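Local coordinates for protein ralf, proline/betaine transporter (Legionella pneumophila, PDB 4D7Q) that joins the Sec7 domain of Legionella RalF, probably a guanine-nucleotide exchange factor, to the capping domain of Rickettsia RalF in an engineered chimera, at residues A[95-100]-A[196-201]; A[108-113]-A[260-265]; A[147-152]-A[191-196]; A[279-284]-A[298-303]. The protein carries 2 engineered substitutions. All blocks are in the same frame, centred on the assembly; numbering follows the deposited sequence.

Interaction 1: residues A[95-100]-A[196-201]; sequences EGLRTF and KPFELN. Engineered in segment 196-201: Glu199 (natural residue Lys).
Lys196 O and Arg98 NH1 are joined by one water, 2.7 Å from Lys196 O and 2.9 Å from Arg98 NH1, donating to the first and accepting from the second. Arg98 on helix 93-102 thus reaches the loop after helix 183-195 through solvent, both within the Sec7 part of the chimera. Its chain runs out extended and bends at chi3 (66°), which swings the guanidinium back over the lysine, where Lys196 CD sits 3.9 Å above the centre of the guanidinium plane. The aliphatic half of the same arginine lies on Phe198. Arg98 CB is 4.0 Å from the ring centroid, over the face, in a CH-pi contact, and the guanidinium stands 76° from the ring. In the ring plane, Leu97 CD2 meets Phe198 CE2 at 4.0 Å. Arg98 NH2 and Lys196 NZ come within 4.4 Å, so the two positive charges probably oppose each other, and cohesion here rests on the apolar stems and the bridging water.

Interaction 2: residues A[108-113]-A[260-265]; sequences GEAQKI and KFTGYK
Thr262 meets the start of helix 110-127 first, its OG1 3.3 Å from Ala110 CB. With chi1 at 60° this hydroxyl stands between the backbone N and the carbonyl carbon, where it accepts from Tyr264 N at 3.3 Å and closes an ST turn; its own proton goes to Leu258 O. The methyl Thr262 CG2 slides past Ile113 CG2 at 4.0 Å, the two side chains running in opposite directions. Gly263 then leaves the helical conformation with a positive phi of 81°, and the chain turns from helix 256-262 into strand 264-271 of the capping domain. This is where the two parts of the chimera face each other: the helix belongs to the Legionella Sec7 domain and the turn to the Rickettsia cap, so the fit is that of the fusion. Tyr264 follows, its CB only 3.4 Å from Ala110 CB, while Ala110 and Gln111 CG both approach the ring at an oblique slant. At the far end of that ring Gln111 NE2 makes a weak, bent hydrogen bond of 3.2 Å to Tyr264 OH, the amide and ring planes 27° apart. Ser267 OG is the stronger partner of the tyrosine hydroxyl.

Interaction 3: residues A[147-152]-A[191-196]; sequences MLNTDL and SEIKAK
Ile193 is pressed against the backbone of the facing helix, its CG2 lying 3.7 Å from Asn149 CA. On this tight side Ile193 CD1 meets Leu148 CD2 at 3.9 Å, while CG2 lies against both leucines, 3.8 Å from Leu152 CD1, and each leucine crosses the isoleucine at about a right angle. Segments 147-152 and 191-195, on two helices of the Sec7 domain, have axes 9.1 Å apart at closest, crossing at -42°. Asn149, with CG anti to the backbone N (chi1 -178°), extends toward the C-terminal end of the second helix. There Asn149 ND2 gives a bond of 2.8 Å to Lys196 O, which lies in the plane of the amide, and a weak one to Ile193 O; the latter also accepts from His153 NE2. The other end of the amide, OD1, accepts from Phe198 N. The solvent side is looser. Lys194 offers Leu152 CD1 little more than its CB, and its ammonium reaches the first helix through a water that is 3.1 Å from Lys194 NZ and donates to Leu152 O. A buried amide thus serves carbonyls at a helix end and a loop N-H together, whereas on the outer side the charged group stays hydrated and adds only an indirect link.

Interaction 4: residues A[279-284]-A[298-303]; sequences EIQVYK and KIIIQP
A chi1 of 89° turns the Lys298 chain to the side of Tyr283, and it then runs extended beside the ring, both side chains pointing the same way. Lys298 CE therefore lies over one face of the ring, 3.9 Å from the Tyr283 centroid. Its ammonium follows almost on the ring normal, with Lys298 NZ 4.9 Å from that centroid in a cation-pi contact, although its strongest partner is Gly108 O. Tyr283 OH donates to Gln281 OE1 at 2.8 Å, in the carbonyl plane, and accepts from Ala110 N, so the ring and the amide hold each other in place. The amide nitrogen donates to Glu109 OE1, and also to a water 2.9 Å from Gln281 NE2 that links it to Ile300 O. Ile300 CD1 comes at 4.0 Å to Tyr283 CE1. On the other face the side chains are apolar: Ile280 CG2 touches Ile301 CG1 at 4.1 Å, and Ile280 and Ile301 pack on Ile322 of helix 313-325. Beneath these side chains runs the regular ladder, six backbone hydrogen bonds joining Glu279, Gln281 and Tyr283 to Gln302, Ile300 and Lys298; the bond from Gln281 N to Ile300 O measures 2.8 Å. Mostly polar on the side of the Sec7 domain and apolar toward its own helix, this is a pair of inner neighbours in the antiparallel sheet of the capping domain.

Two pairs of contacts adjoin. Interactions 1 and 3, centres 10 Å apart, share Lys196 and are joined by Asn149 OD1, 2.8 Å from Phe198 N; both lie within the Sec7 domain, the second nested in the loop closed by the first. Interactions 2 and 4, centres 11 Å apart, meet at the boundary with the capping domain: Gly108 O is 2.7 Å from Lys298 NZ, and Tyr264 CB packs on Tyr283 CE2. A slender bridge connects the pairs, Phe261 CE1 lying 4.0 Å from Met147 SD, whereas interactions 3 and 4 stand 30 Å apart between centres. Glycerol bound near Gln111 and Glu279 probably came from the crystallisation liquor.

Interaction 1: residues A[95-100]-A[196-201]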
loop_
_atom_site.group_PDB
_atom_site.type_symbol
_atom_site.label_atom_id
_atom_site.label_comp_id
_atom_site.label_asym_id
_atom_site.label_seq_id
_atom_site.Cartn_x
_atom_site.Cartn_y
_atom_site.Cartn_z
ATOM N N GLU A 95 -7.144 19.896 -3.138
ATOM C CA GLU A 95 -5.867 20.222 -3.818
ATOM C C GLU A 95 -4.694 19.491 -3.156
ATOM O O GLU A 95 -3.855 18.945 -3.857
ATOM C CB GLU A 95 -5.548 21.737 -3.782
ATOM C CG GLU A 95 -6.426 22.636 -4.629
ATOM C CD GLU A 95 -6.182 24.132 -4.465
ATOM O OE1 GLU A 95 -5.841 24.585 -3.343
ATOM O OE2 GLU A 95 -6.376 24.861 -5.465
ATOM N N GLY A 96 -4.615 19.561 -1.824
ATOM C CA GLY A 96 -3.554 18.941 -1.030
ATOM C C GLY A 96 -3.521 17.440 -1.200
ATOM O O GLY A 96 -2.461 16.866 -1.450
ATOM N N LEU A 97 -4.702 16.807 -1.110
ATOM C CA LEU A 97 -4.819 15.364 -1.263
ATOM C C LEU A 97 -4.450 14.935 -2.682
ATOM O O LEU A 97 -3.709 13.977 -2.835
ATOM C CB LEU A 97 -6.218 14.859 -0.846
ATOM C CG LEU A 97 -6.530 13.371 -1.101
ATOM C CD1 LEU A 97 -5.719 12.465 -0.163
ATOM C CD2 LEU A 97 -7.986 13.106 -0.889
ATOM N N ARG A 98 -4.949 15.638 -3.704
ATOM C CA ARG A 98 -4.644 15.307 -5.110
ATOM C C ARG A 98 -3.130 15.452 -5.382
ATOM O O ARG A 98 -2.506 14.525 -5.903
ATOM C CB ARG A 98 -5.482 16.187 -6.064
ATOM C CG ARG A 98 -5.300 15.888 -7.568
ATOM C CD ARG A 98 -6.219 16.780 -8.401
ATOM N NE ARG A 98 -5.835 18.185 -8.277
ATOM C CZ ARG A 98 -6.614 19.157 -7.808
ATOM N NH1 ARG A 98 -7.869 18.902 -7.456
ATOM N NH2 ARG A 98 -6.149 20.395 -7.706
ATOM N N THR A 99 -2.537 16.575 -4.960
ATOM C CA THR A 99 -1.079 16.851 -5.120
ATOM C C THR A 99 -0.264 15.770 -4.431
ATOM O O THR A 99 0.715 15.294 -5.001
ATOM C CB THR A 99 -0.737 18.243 -4.552
ATOM O OG1 THR A 99 -1.544 19.197 -5.227
ATOM C CG2 THR A 99 0.740 18.609 -4.710
ATOM N N PHE A 100 -0.666 15.392 -3.202
ATOM C CA PHE A 100 -0.016 14.357 -2.398
ATOM C C PHE A 100 -0.018 13.000 -3.130
ATOM O O PHE A 100 1.042 12.401 -3.321
ATOM C CB PHE A 100 -0.716 14.214 -1.016
ATOM C CG PHE A 100 -0.174 13.064 -0.177
ATOM C CD1 PHE A 100 1.007 13.210 0.559
ATOM C CD2 PHE A 100 -0.816 11.826 -0.165
ATOM C CE1 PHE A 100 1.510 12.157 1.323
ATOM C CE2 PHE A 100 -0.307 10.764 0.591
ATOM C CZ PHE A 100 0.854 10.938 1.336
ATOM N N LYS A 196 -11.991 18.174 -11.431
ATOM C CA LYS A 196 -10.777 17.603 -11.959
ATOM C C LYS A 196 -10.584 16.138 -11.573
ATOM O O LYS A 196 -10.667 15.821 -10.382
ATOM C CB LYS A 196 -9.599 18.472 -11.435
ATOM C CG LYS A 196 -8.286 18.345 -12.206
ATOM C CD LYS A 196 -7.247 19.367 -11.710
ATOM C CE LYS A 196 -7.334 20.691 -12.443
ATOM N NZ LYS A 196 -6.381 21.700 -11.905
ATOM N N PRO A 197 -10.252 15.251 -12.539
ATOM C CA PRO A 197 -9.956 13.851 -12.174
ATOM C C PRO A 197 -8.605 13.758 -11.457
ATOM O O PRO A 197 -7.682 14.497 -11.802
ATOM C CB PRO A 197 -9.884 13.140 -13.534
ATOM C CG PRO A 197 -9.502 14.196 -14.524
ATOM C CD PRO A 197 -10.058 15.495 -13.993
ATOM N N PHE A 198 -8.466 12.857 -10.479
ATOM C CA PHE A 198 -7.163 12.704 -9.802
ATOM C C PHE A 198 -6.152 12.049 -10.730
ATOM O O PHE A 198 -4.957 12.340 -10.636
ATOM C CB PHE A 198 -7.298 11.853 -8.517
ATOM C CG PHE A 198 -7.748 12.576 -7.267
ATOM C CD1 PHE A 198 -8.401 13.809 -7.348
ATOM C CD2 PHE A 198 -7.540 12.015 -6.010
ATOM C CE1 PHE A 198 -8.864 14.446 -6.203
ATOM C CE2 PHE A 198 -7.987 12.668 -4.858
ATOM C CZ PHE A 198 -8.622 13.892 -4.963
ATOM N N GLU A 199 -6.633 11.165 -11.634
ATOM C CA GLU A 199 -5.786 10.415 -12.585
ATOM C C GLU A 199 -4.664 9.709 -11.828
ATOM O O GLU A 199 -3.471 9.836 -12.145
ATOM C CB GLU A 199 -5.263 11.296 -13.731
ATOM C CG GLU A 199 -6.386 12.019 -14.461
ATOM C CD GLU A 199 -6.023 12.567 -15.823
ATOM O OE1 GLU A 199 -5.030 13.321 -15.914
ATOM O OE2 GLU A 199 -6.777 12.300 -16.785
ATOM N N LEU A 200 -5.110 8.998 -10.818
ATOM C CA LEU A 200 -4.266 8.357 -9.850
ATOM C C LEU A 200 -3.327 7.286 -10.530
ATOM O O LEU A 200 -3.828 6.640 -11.416
ATOM C CB LEU A 200 -5.053 7.697 -8.730
ATOM C CG LEU A 200 -5.485 8.655 -7.644
ATOM C CD1 LEU A 200 -5.900 7.972 -6.371
ATOM C CD2 LEU A 200 -4.530 9.796 -7.399
ATOM N N ASN A 201 -2.021 6.976 -10.336
ATOM C CA ASN A 201 -1.279 5.907 -10.923
ATOM C C ASN A 201 -0.851 4.979 -9.844
ATOM O O ASN A 201 -0.208 5.396 -8.911
ATOM C CB ASN A 201 -0.072 6.454 -11.644
ATOM C CG ASN A 201 -0.440 7.533 -12.623
ATOM O OD1 ASN A 201 -1.306 7.345 -13.434
ATOM N ND2 ASN A 201 0.205 8.677 -12.525
HETATM O O HOH W 1 -10.079 17.225 -8.121
#

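Interaction 2: residues A[108-113]-A[260-265]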
loop_
_atom_site.group_PDB
_atom_site.type_symbol
_atom_site.label_atom_id
_atom_site.label_comp_id
_atom_site.label_asym_id
_atom_site.label_seq_id
_atom_site.Cartn_x
_atom_site.Cartn_y
_atom_site.Cartn_z
ATOM N N GLY A 108 -0.305 -1.184 -4.220
ATOM C CA GLY A 108 -1.512 -1.984 -4.406
ATOM C C GLY A 108 -1.864 -2.825 -3.194
ATOM O O GLY A 108 -2.714 -3.708 -3.283
ATOM N N GLU A 109 -1.181 -2.578 -2.060
ATOM C CA GLU A 109 -1.413 -3.266 -0.782
ATOM C C GLU A 109 -2.153 -2.323 0.143
ATOM O O GLU A 109 -1.797 -1.142 0.216
ATOM C CB GLU A 109 -0.100 -3.731 -0.151
ATOM C CG GLU A 109 0.549 -4.850 -0.942
ATOM C CD GLU A 109 1.985 -5.073 -0.540
ATOM O OE1 GLU A 109 2.233 -5.479 0.619
ATOM O OE2 GLU A 109 2.867 -4.733 -1.354
ATOM N N ALA A 110 -3.241 -2.810 0.773
ATOM C CA ALA A 110 -4.108 -1.975 1.607
ATOM C C ALA A 110 -3.367 -1.265 2.753
ATOM O O ALA A 110 -3.579 -0.071 2.959
ATOM C CB ALA A 110 -5.250 -2.796 2.171
ATOM N N GLN A 111 -2.550 -2.002 3.514
ATOM C CA GLN A 111 -1.835 -1.415 4.672
ATOM C C GLN A 111 -0.870 -0.326 4.263
ATOM O O GLN A 111 -0.696 0.643 5.004
ATOM C CB GLN A 111 -1.083 -2.485 5.459
ATOM C CG GLN A 111 -1.956 -3.527 6.143
ATOM C CD GLN A 111 -1.044 -4.390 6.976
ATOM O OE1 GLN A 111 -0.308 -3.899 7.835
ATOM N NE2 GLN A 111 -0.950 -5.652 6.644
ATOM N N LYS A 112 -0.275 -0.474 3.056
ATOM C CA LYS A 112 0.634 0.495 2.453
ATOM C C LYS A 112 -0.129 1.759 2.030
ATOM O O LYS A 112 0.279 2.866 2.391
ATOM C CB LYS A 112 1.409 -0.140 1.295
ATOM C CG LYS A 112 2.420 -1.173 1.778
ATOM C CD LYS A 112 3.299 -1.707 0.684
ATOM C CE LYS A 112 4.334 -2.627 1.293
ATOM N NZ LYS A 112 4.918 -3.481 0.245
ATOM N N ILE A 113 -1.254 1.616 1.310
ATOM C CA ILE A 113 -2.047 2.814 0.915
ATOM C C ILE A 113 -2.588 3.549 2.173
ATOM O O ILE A 113 -2.674 4.780 2.192
ATOM C CB ILE A 113 -3.152 2.524 -0.174
ATOM C CG1 ILE A 113 -3.604 3.825 -0.914
ATOM C CG2 ILE A 113 -4.380 1.814 0.403
ATOM C CD1 ILE A 113 -2.704 4.282 -2.014
ATOM N N LYS A 260 -13.365 -2.169 3.805
ATOM C CA LYS A 260 -14.429 -1.664 2.943
ATOM C C LYS A 260 -13.877 -0.845 1.787
ATOM O O LYS A 260 -14.346 -0.999 0.671
ATOM C CB LYS A 260 -15.433 -0.828 3.747
ATOM C CG LYS A 260 -16.330 -1.683 4.631
ATOM C CD LYS A 260 -17.257 -0.786 5.436
ATOM C CE LYS A 260 -18.263 -1.562 6.251
ATOM N NZ LYS A 260 -19.130 -0.611 6.986
ATOM N N PHE A 261 -12.861 -0.021 2.047
ATOM C CA PHE A 261 -12.283 0.848 1.024
ATOM C C PHE A 261 -11.258 0.197 0.118
ATOM O O PHE A 261 -10.914 0.764 -0.913
ATOM C CB PHE A 261 -11.784 2.180 1.649
ATOM C CG PHE A 261 -12.885 3.214 1.852
ATOM C CD1 PHE A 261 -13.273 4.051 0.819
ATOM C CD2 PHE A 261 -13.536 3.336 3.078
ATOM C CE1 PHE A 261 -14.289 4.998 1.003
ATOM C CE2 PHE A 261 -14.551 4.284 3.265
ATOM C CZ PHE A 261 -14.924 5.109 2.229
ATOM N N THR A 262 -10.757 -0.993 0.473
ATOM C CA THR A 262 -9.712 -1.623 -0.355
ATOM C C THR A 262 -9.995 -3.078 -0.692
ATOM O O THR A 262 -9.324 -3.653 -1.561
ATOM C CB THR A 262 -8.363 -1.602 0.393
ATOM O OG1 THR A 262 -8.510 -2.325 1.590
ATOM C CG2 THR A 262 -7.852 -0.212 0.685
ATOM N N GLY A 263 -10.942 -3.674 0.026
ATOM C CA GLY A 263 -11.289 -5.073 -0.169
ATOM C C GLY A 263 -10.345 -6.029 0.529
ATOM O O GLY A 263 -10.444 -7.247 0.347
ATOM N N TYR A 264 -9.426 -5.485 1.348
ATOM C CA TYR A 264 -8.464 -6.284 2.100
ATOM C C TYR A 264 -9.201 -7.014 3.189
ATOM O O TYR A 264 -9.743 -6.363 4.085
ATOM C CB TYR A 264 -7.390 -5.356 2.691
ATOM C CG TYR A 264 -6.357 -6.006 3.579
ATOM C CD1 TYR A 264 -5.620 -7.108 3.139
ATOM C CD2 TYR A 264 -5.994 -5.426 4.787
ATOM C CE1 TYR A 264 -4.616 -7.670 3.931
ATOM C CE2 TYR A 264 -5.005 -5.984 5.597
ATOM C CZ TYR A 264 -4.323 -7.110 5.168
ATOM O OH TYR A 264 -3.332 -7.615 5.964
ATOM N N LYS A 265 -9.280 -8.350 3.076
ATOM C CA LYS A 265 -9.992 -9.192 4.041
ATOM C C LYS A 265 -9.093 -9.574 5.217
ATOM O O LYS A 265 -9.590 -9.985 6.262
ATOM C CB LYS A 265 -10.585 -10.454 3.380
ATOM C CG LYS A 265 -11.592 -10.197 2.259
ATOM C CD LYS A 265 -12.879 -9.527 2.769
ATOM C CE LYS A 265 -13.664 -8.893 1.657
ATOM N NZ LYS A 265 -14.969 -8.360 2.138
#

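Interaction 3: residues A[147-152]-A[191-196]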
loop_
_atom_site.group_PDB
_atom_site.type_symbol
_atom_site.label_atom_id
_atom_site.label_comp_id
_atom_site.label_asym_id
_atom_site.label_seq_id
_atom_site.Cartn_x
_atom_site.Cartn_y
_atom_site.Cartn_z
ATOM N N MET A 147 -12.544 7.843 -3.590
ATOM C CA MET A 147 -13.573 6.969 -4.137
ATOM C C MET A 147 -14.546 7.750 -5.001
ATOM O O MET A 147 -14.828 7.313 -6.122
ATOM C CB MET A 147 -14.315 6.202 -3.031
ATOM C CG MET A 147 -15.480 5.371 -3.587
ATOM S SD MET A 147 -16.467 4.590 -2.311
ATOM C CE MET A 147 -17.345 5.939 -1.682
ATOM N N LEU A 148 -15.076 8.886 -4.474
ATOM C CA LEU A 148 -16.003 9.740 -5.224
ATOM C C LEU A 148 -15.359 10.299 -6.490
ATOM O O LEU A 148 -15.968 10.241 -7.570
ATOM C CB LEU A 148 -16.581 10.853 -4.355
ATOM C CG LEU A 148 -17.652 11.781 -5.013
ATOM C CD1 LEU A 148 -18.934 11.000 -5.415
ATOM C CD2 LEU A 148 -18.016 12.950 -4.073
ATOM N N ASN A 149 -14.141 10.834 -6.373
ATOM C CA ASN A 149 -13.438 11.375 -7.547
ATOM C C ASN A 149 -13.276 10.335 -8.647
ATOM O O ASN A 149 -13.573 10.632 -9.794
ATOM C CB ASN A 149 -12.104 12.012 -7.173
ATOM C CG ASN A 149 -11.408 12.614 -8.362
ATOM O OD1 ASN A 149 -10.662 11.935 -9.035
ATOM N ND2 ASN A 149 -11.691 13.873 -8.694
ATOM N N THR A 150 -12.878 9.109 -8.291
ATOM C CA THR A 150 -12.709 8.022 -9.242
ATOM C C THR A 150 -14.020 7.747 -10.007
ATOM O O THR A 150 -14.009 7.612 -11.233
ATOM C CB THR A 150 -12.161 6.757 -8.539
ATOM O OG1 THR A 150 -11.045 7.090 -7.717
ATOM C CG2 THR A 150 -11.724 5.693 -9.522
ATOM N N ASP A 151 -15.135 7.636 -9.281
ATOM C CA ASP A 151 -16.426 7.349 -9.909
ATOM C C ASP A 151 -17.000 8.487 -10.723
ATOM O O ASP A 151 -17.502 8.231 -11.818
ATOM C CB ASP A 151 -17.439 6.851 -8.865
ATOM C CG ASP A 151 -17.251 5.391 -8.503
ATOM O OD1 ASP A 151 -16.307 4.755 -9.043
ATOM O OD2 ASP A 151 -18.065 4.870 -7.720
ATOM N N LEU A 152 -16.957 9.731 -10.199
ATOM C CA LEU A 152 -17.505 10.910 -10.902
ATOM C C LEU A 152 -16.855 11.126 -12.263
ATOM O O LEU A 152 -17.528 11.564 -13.200
ATOM C CB LEU A 152 -17.385 12.211 -10.065
ATOM C CG LEU A 152 -18.380 12.396 -8.879
ATOM C CD1 LEU A 152 -18.239 13.782 -8.263
ATOM C CD2 LEU A 152 -19.808 12.324 -9.333
ATOM N N SER A 191 -17.474 20.371 -5.307
ATOM C CA SER A 191 -17.152 21.171 -6.490
ATOM C C SER A 191 -15.735 20.874 -7.010
ATOM O O SER A 191 -15.554 20.702 -8.207
ATOM C CB SER A 191 -17.299 22.663 -6.177
ATOM O OG SER A 191 -16.982 23.426 -7.331
ATOM N N GLU A 192 -14.746 20.763 -6.104
ATOM C CA GLU A 192 -13.351 20.480 -6.473
ATOM C C GLU A 192 -13.152 19.041 -6.911
ATOM O O GLU A 192 -12.356 18.789 -7.817
ATOM C CB GLU A 192 -12.423 20.791 -5.315
ATOM C CG GLU A 192 -12.373 22.257 -4.950
ATOM C CD GLU A 192 -11.387 22.503 -3.835
ATOM O OE1 GLU A 192 -10.191 22.209 -4.034
ATOM O OE2 GLU A 192 -11.820 22.916 -2.740
ATOM N N ILE A 193 -13.869 18.098 -6.288
ATOM C CA ILE A 193 -13.828 16.676 -6.687
ATOM C C ILE A 193 -14.365 16.556 -8.141
ATOM O O ILE A 193 -13.739 15.920 -9.001
ATOM C CB ILE A 193 -14.652 15.804 -5.681
ATOM C CG1 ILE A 193 -13.885 15.626 -4.356
ATOM C CG2 ILE A 193 -15.022 14.460 -6.273
ATOM C CD1 ILE A 193 -14.749 14.971 -3.187
ATOM N N LYS A 194 -15.506 17.200 -8.390
ATOM C CA LYS A 194 -16.178 17.204 -9.689
ATOM C C LYS A 194 -15.375 17.884 -10.821
ATOM O O LYS A 194 -15.402 17.414 -11.963
ATOM C CB LYS A 194 -17.606 17.765 -9.546
ATOM C CG LYS A 194 -18.534 17.285 -10.642
ATOM C CD LYS A 194 -19.901 17.960 -10.621
ATOM C CE LYS A 194 -20.617 17.820 -11.954
ATOM N NZ LYS A 194 -20.851 16.399 -12.350
ATOM N N ALA A 195 -14.632 18.951 -10.495
ATOM C CA ALA A 195 -13.870 19.736 -11.477
ATOM C C ALA A 195 -12.711 19.040 -12.158
ATOM O O ALA A 195 -12.448 19.318 -13.327
ATOM C CB ALA A 195 -13.378 21.036 -10.853
ATOM N N LYS A 196 -11.991 18.174 -11.431
ATOM C CA LYS A 196 -10.777 17.603 -11.959
ATOM C C LYS A 196 -10.584 16.138 -11.573
ATOM O O LYS A 196 -10.667 15.821 -10.382
ATOM C CB LYS A 196 -9.599 18.472 -11.435
ATOM C CG LYS A 196 -8.286 18.345 -12.206
ATOM C CD LYS A 196 -7.247 19.367 -11.710
ATOM C CE LYS A 196 -7.334 20.691 -12.443
ATOM N NZ LYS A 196 -6.381 21.700 -11.905
HETATM O O HOH W 2 -18.337 14.709 -12.951
#

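Interaction 4: residues A[279-284]-A[298-303]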
loop_
_atom_site.group_PDB
_atom_site.type_symbol
_atom_site.label_atom_id
_atom_site.label_comp_id
_atom_site.label_asym_id
_atom_site.label_seq_id
_atom_site.Cartn_x
_atom_site.Cartn_y
_atom_site.Cartn_z
ATOM N N GLU A 279 3.390 -14.431 4.248
ATOM C CA GLU A 279 2.076 -13.820 4.405
ATOM C C GLU A 279 1.216 -13.883 3.137
ATOM O O GLU A 279 1.715 -13.629 2.036
ATOM C CB GLU A 279 2.285 -12.358 4.857
ATOM C CG GLU A 279 1.059 -11.465 4.845
ATOM C CD GLU A 279 1.362 -9.991 5.038
ATOM O OE1 GLU A 279 2.475 -9.550 4.676
ATOM O OE2 GLU A 279 0.482 -9.271 5.555
ATOM N N ILE A 280 -0.081 -14.218 3.301
ATOM C CA ILE A 280 -1.037 -14.194 2.198
ATOM C C ILE A 280 -1.981 -13.027 2.441
ATOM O O ILE A 280 -2.817 -13.095 3.339
ATOM C CB ILE A 280 -1.867 -15.486 1.909
ATOM C CG1 ILE A 280 -1.050 -16.801 1.935
ATOM C CG2 ILE A 280 -2.617 -15.312 0.567
ATOM C CD1 ILE A 280 -1.986 -18.111 1.964
ATOM N N GLN A 281 -1.896 -11.989 1.611
ATOM C CA GLN A 281 -2.841 -10.869 1.694
ATOM C C GLN A 281 -3.997 -11.211 0.772
ATOM O O GLN A 281 -3.774 -11.488 -0.408
ATOM C CB GLN A 281 -2.209 -9.565 1.267
ATOM C CG GLN A 281 -1.068 -9.090 2.168
ATOM C CD GLN A 281 -0.436 -7.886 1.529
ATOM O OE1 GLN A 281 -1.115 -6.921 1.183
ATOM N NE2 GLN A 281 0.859 -7.945 1.287
ATOM N N VAL A 282 -5.219 -11.266 1.343
ATOM C CA VAL A 282 -6.478 -11.623 0.674
ATOM C C VAL A 282 -7.321 -10.353 0.422
ATOM O O VAL A 282 -7.645 -9.621 1.363
ATOM C CB VAL A 282 -7.300 -12.693 1.465
ATOM C CG1 VAL A 282 -8.653 -12.986 0.774
ATOM C CG2 VAL A 282 -6.499 -13.995 1.654
ATOM N N TYR A 283 -7.718 -10.161 -0.844
ATOM C CA TYR A 283 -8.556 -9.063 -1.326
ATOM C C TYR A 283 -9.723 -9.587 -2.079
ATOM O O TYR A 283 -9.566 -10.411 -2.981
ATOM C CB TYR A 283 -7.779 -8.138 -2.272
ATOM C CG TYR A 283 -6.602 -7.467 -1.613
ATOM C CD1 TYR A 283 -5.380 -8.129 -1.480
ATOM C CD2 TYR A 283 -6.710 -6.180 -1.099
ATOM C CE1 TYR A 283 -4.306 -7.533 -0.830
ATOM C CE2 TYR A 283 -5.627 -5.558 -0.491
ATOM C CZ TYR A 283 -4.424 -6.234 -0.370
ATOM O OH TYR A 283 -3.373 -5.634 0.267
ATOM N N LYS A 284 -10.901 -9.107 -1.737
ATOM C CA LYS A 284 -12.119 -9.491 -2.447
ATOM C C LYS A 284 -12.965 -8.217 -2.653
ATOM O O LYS A 284 -12.986 -7.373 -1.737
ATOM C CB LYS A 284 -12.920 -10.558 -1.669
ATOM C CG LYS A 284 -12.222 -11.925 -1.546
ATOM C CD LYS A 284 -13.182 -13.067 -1.218
ATOM C CE LYS A 284 -13.783 -12.955 0.163
ATOM N NZ LYS A 284 -15.048 -13.730 0.276
ATOM N N LYS A 298 -7.940 -10.785 -5.601
ATOM C CA LYS A 298 -6.506 -10.967 -5.752
ATOM C C LYS A 298 -5.874 -11.421 -4.432
ATOM O O LYS A 298 -6.412 -11.175 -3.338
ATOM C CB LYS A 298 -5.817 -9.687 -6.333
ATOM C CG LYS A 298 -5.358 -8.674 -5.271
ATOM C CD LYS A 298 -4.598 -7.480 -5.834
ATOM C CE LYS A 298 -4.599 -6.376 -4.782
ATOM N NZ LYS A 298 -3.866 -5.177 -5.257
ATOM N N ILE A 299 -4.743 -12.122 -4.556
ATOM C CA ILE A 299 -3.923 -12.558 -3.439
ATOM C C ILE A 299 -2.481 -12.133 -3.670
ATOM O O ILE A 299 -1.996 -12.172 -4.808
ATOM C CB ILE A 299 -4.074 -14.054 -3.026
ATOM C CG1 ILE A 299 -3.695 -15.013 -4.164
ATOM C CG2 ILE A 299 -5.470 -14.357 -2.430
ATOM C CD1 ILE A 299 -3.298 -16.442 -3.656
ATOM N N ILE A 300 -1.819 -11.695 -2.595
ATOM C CA ILE A 300 -0.410 -11.297 -2.620
ATOM C C ILE A 300 0.338 -12.153 -1.585
ATOM O O ILE A 300 0.014 -12.113 -0.386
ATOM C CB ILE A 300 -0.200 -9.768 -2.412
ATOM C CG1 ILE A 300 -0.886 -8.937 -3.561
ATOM C CG2 ILE A 300 1.312 -9.429 -2.309
ATOM C CD1 ILE A 300 -1.067 -7.413 -3.257
ATOM N N ILE A 301 1.355 -12.911 -2.055
ATOM C CA ILE A 301 2.162 -13.785 -1.196
ATOM C C ILE A 301 3.586 -13.265 -1.060
ATOM O O ILE A 301 4.269 -13.034 -2.057
ATOM C CB ILE A 301 2.109 -15.282 -1.635
ATOM C CG1 ILE A 301 0.654 -15.767 -1.819
ATOM C CG2 ILE A 301 2.884 -16.205 -0.657
ATOM C CD1 ILE A 301 0.299 -15.923 -3.213
ATOM N N GLN A 302 4.045 -13.105 0.181
ATOM C CA GLN A 302 5.395 -12.595 0.416
ATOM C C GLN A 302 6.113 -13.325 1.517
ATOM O O GLN A 302 5.473 -13.634 2.520
ATOM C CB GLN A 302 5.360 -11.090 0.807
ATOM C CG GLN A 302 4.780 -10.153 -0.273
ATOM C CD GLN A 302 4.517 -8.752 0.243
ATOM O OE1 GLN A 302 4.678 -8.459 1.432
ATOM N NE2 GLN A 302 4.139 -7.831 -0.647
ATOM N N PRO A 303 7.463 -13.511 1.397
ATOM C CA PRO A 303 8.234 -14.038 2.541
ATOM C C PRO A 303 8.205 -12.956 3.636
ATOM O O PRO A 303 8.336 -11.765 3.338
ATOM C CB PRO A 303 9.656 -14.213 1.981
ATOM C CG PRO A 303 9.726 -13.345 0.794
ATOM C CD PRO A 303 8.342 -13.148 0.261
HETATM O O HOH W 3 4.909 -9.556 3.988
HETATM O O HOH W 4 1.962 -10.601 1.329
#